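Local structure of methyltransferase (Streptococcus mutans, 2B78) at residues 237-242 and 264-269. The protein is a putative S-adenosylmethionine-dependent methyltransferase, possibly acting on RNA, whose precise substrate is not established. Numbering follows the deposited sequence.
Sequences ATTSVD and NHQLVV
The His265 ring turns an edge to Thr238: ND1 and Thr238 OG1 share a 3.0 Å hydrogen bond near the ring plane, CB of the threonine lies at the same edge, and CG2 packs 3.6 Å from ND1. The ring also meets that of Phe255, planes about 35° apart, from helix 247-257, which links the two parallel strands in a beta-alpha-beta unit of the Rossmann-like methyltransferase fold. Strand 265-269 is outermost on this side of the sheet; 237-242 lies one place further in, beside 215-219. Thr238, Ser240 and Asp242 give their N-H groups to Asn264 O, Gln266 O and Val268 O, while Gln266 N and Val268 N bond back to Thr238 O and Ser240 O, the last pair at 2.8 Å and almost straight (173°). On the sheet face away from Thr238 and His265, Val241 CG2 stands 4.1 Å from Val268 CB, and both valines pack on Tyr275. Strand 237-242 ends at Asp242, of the S-adenosyl-L-homocysteine site (no ligand is bound here); OD1 accepts Tyr222 N-H and OD2 Ala244 N-H. Thr238 chi1 (75°) lets OG1 reach both His265 ND1 and a water, which also hydrogen-bonds Ser240 OG, a partner of Ser227 OG; the water oxygen donates to Gln266 O at 2.8 Å.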
loop_
_atom_site.group_PDB
_atom_site.type_symbol
_atom_site.label_atom_id
_atom_site.label_comp_id
_atom_site.label_asym_id
_atom_site.label_seq_id
_atom_site.Cartn_x
_atom_site.Cartn_y
_atom_site.Cartn_z
ATOM N N ALA A 237 -2.333 8.885 25.330
ATOM C CA ALA A 237 -0.901 8.996 25.087
ATOM C C ALA A 237 -0.500 8.038 23.971
ATOM O O ALA A 237 -1.210 7.087 23.684
ATOM C CB ALA A 237 -0.140 8.652 26.367
ATOM N N THR A 238 0.633 8.283 23.325
ATOM C CA THR A 238 1.073 7.358 22.290
ATOM C C THR A 238 2.579 7.246 22.309
ATOM O O THR A 238 3.296 8.212 22.603
ATOM C CB THR A 238 0.648 7.791 20.866
ATOM O OG1 THR A 238 1.479 8.875 20.425
ATOM C CG2 THR A 238 -0.802 8.230 20.850
ATOM N N THR A 239 3.056 6.049 22.020
ATOM C CA THR A 239 4.479 5.781 21.953
ATOM C C THR A 239 4.684 5.183 20.577
ATOM O O THR A 239 4.081 4.169 20.246
ATOM C CB THR A 239 4.909 4.777 23.020
ATOM O OG1 THR A 239 4.634 5.325 24.316
ATOM C CG2 THR A 239 6.399 4.472 22.887
ATOM N N SER A 240 5.535 5.817 19.774
ATOM C CA SER A 240 5.798 5.364 18.419
ATOM C C SER A 240 7.217 4.814 18.332
ATOM O O SER A 240 8.189 5.515 18.634
ATOM C CB SER A 240 5.620 6.536 17.455
ATOM O OG SER A 240 4.380 7.188 17.699
ATOM N N VAL A 241 7.332 3.560 17.912
ATOM C CA VAL A 241 8.639 2.918 17.836
ATOM C C VAL A 241 9.071 2.505 16.437
ATOM O O VAL A 241 8.360 1.762 15.748
ATOM C CB VAL A 241 8.673 1.666 18.735
ATOM C CG1 VAL A 241 10.107 1.117 18.811
ATOM C CG2 VAL A 241 8.133 1.997 20.114
ATOM N N ASP A 242 10.240 2.987 16.011
ATOM C CA ASP A 242 10.773 2.630 14.703
ATOM C C ASP A 242 12.281 2.455 14.810
ATOM O O ASP A 242 12.945 3.146 15.582
ATOM C CB ASP A 242 10.476 3.713 13.660
ATOM C CG ASP A 242 10.561 3.183 12.244
ATOM O OD1 ASP A 242 9.609 2.494 11.823
ATOM O OD2 ASP A 242 11.576 3.433 11.551
ATOM N N ASN A 264 2.491 14.047 25.998
ATOM C CA ASN A 264 2.135 12.641 26.132
ATOM C C ASN A 264 2.342 11.839 24.862
ATOM O O ASN A 264 1.702 10.809 24.659
ATOM C CB ASN A 264 0.686 12.508 26.603
ATOM C CG ASN A 264 0.492 13.026 28.015
ATOM O OD1 ASN A 264 -0.328 13.910 28.256
ATOM N ND2 ASN A 264 1.259 12.480 28.956
ATOM N N HIS A 265 3.230 12.315 23.999
ATOM C CA HIS A 265 3.510 11.603 22.769
ATOM C C HIS A 265 5.012 11.405 22.701
ATOM O O HIS A 265 5.774 12.368 22.624
ATOM C CB HIS A 265 2.979 12.388 21.563
ATOM C CG HIS A 265 1.492 12.574 21.589
ATOM N ND1 HIS A 265 0.612 11.520 21.454
ATOM C CD2 HIS A 265 0.731 13.665 21.861
ATOM C CE1 HIS A 265 -0.623 11.948 21.653
ATOM N NE2 HIS A 265 -0.579 13.246 21.904
ATOM N N GLN A 266 5.425 10.142 22.760
ATOM C CA GLN A 266 6.838 9.769 22.735
ATOM C C GLN A 266 7.266 9.086 21.448
ATOM O O GLN A 266 6.564 8.208 20.939
ATOM C CB GLN A 266 7.152 8.825 23.897
ATOM C CG GLN A 266 7.316 9.492 25.261
ATOM C CD GLN A 266 6.029 10.094 25.798
ATOM O OE1 GLN A 266 5.001 9.423 25.880
ATOM N NE2 GLN A 266 6.086 11.368 26.179
ATOM N N LEU A 267 8.430 9.478 20.932
ATOM C CA LEU A 267 8.976 8.872 19.725
ATOM C C LEU A 267 10.240 8.130 20.153
ATOM O O LEU A 267 11.159 8.731 20.730
ATOM C CB LEU A 267 9.336 9.932 18.684
ATOM C CG LEU A 267 8.277 10.947 18.233
ATOM C CD1 LEU A 267 8.891 11.786 17.135
ATOM C CD2 LEU A 267 7.015 10.273 17.735
ATOM N N VAL A 268 10.276 6.830 19.871
ATOM C CA VAL A 268 11.400 5.979 20.229
ATOM C C VAL A 268 12.088 5.413 18.993
ATOM O O VAL A 268 11.436 5.082 18.007
ATOM C CB VAL A 268 10.913 4.794 21.098
ATOM C CG1 VAL A 268 12.065 3.849 21.401
ATOM C CG2 VAL A 268 10.283 5.316 22.384
ATOM N N VAL A 269 13.413 5.331 19.028
ATOM C CA VAL A 269 14.151 4.746 17.911
ATOM C C VAL A 269 14.808 3.507 18.477
ATOM O O VAL A 269 15.788 3.595 19.228
ATOM C CB VAL A 269 15.249 5.680 17.356
ATOM C CG1 VAL A 269 15.957 5.001 16.182
ATOM C CG2 VAL A 269 14.628 6.994 16.896
HETATM O O HOH W 1 4.211 9.104 19.637
#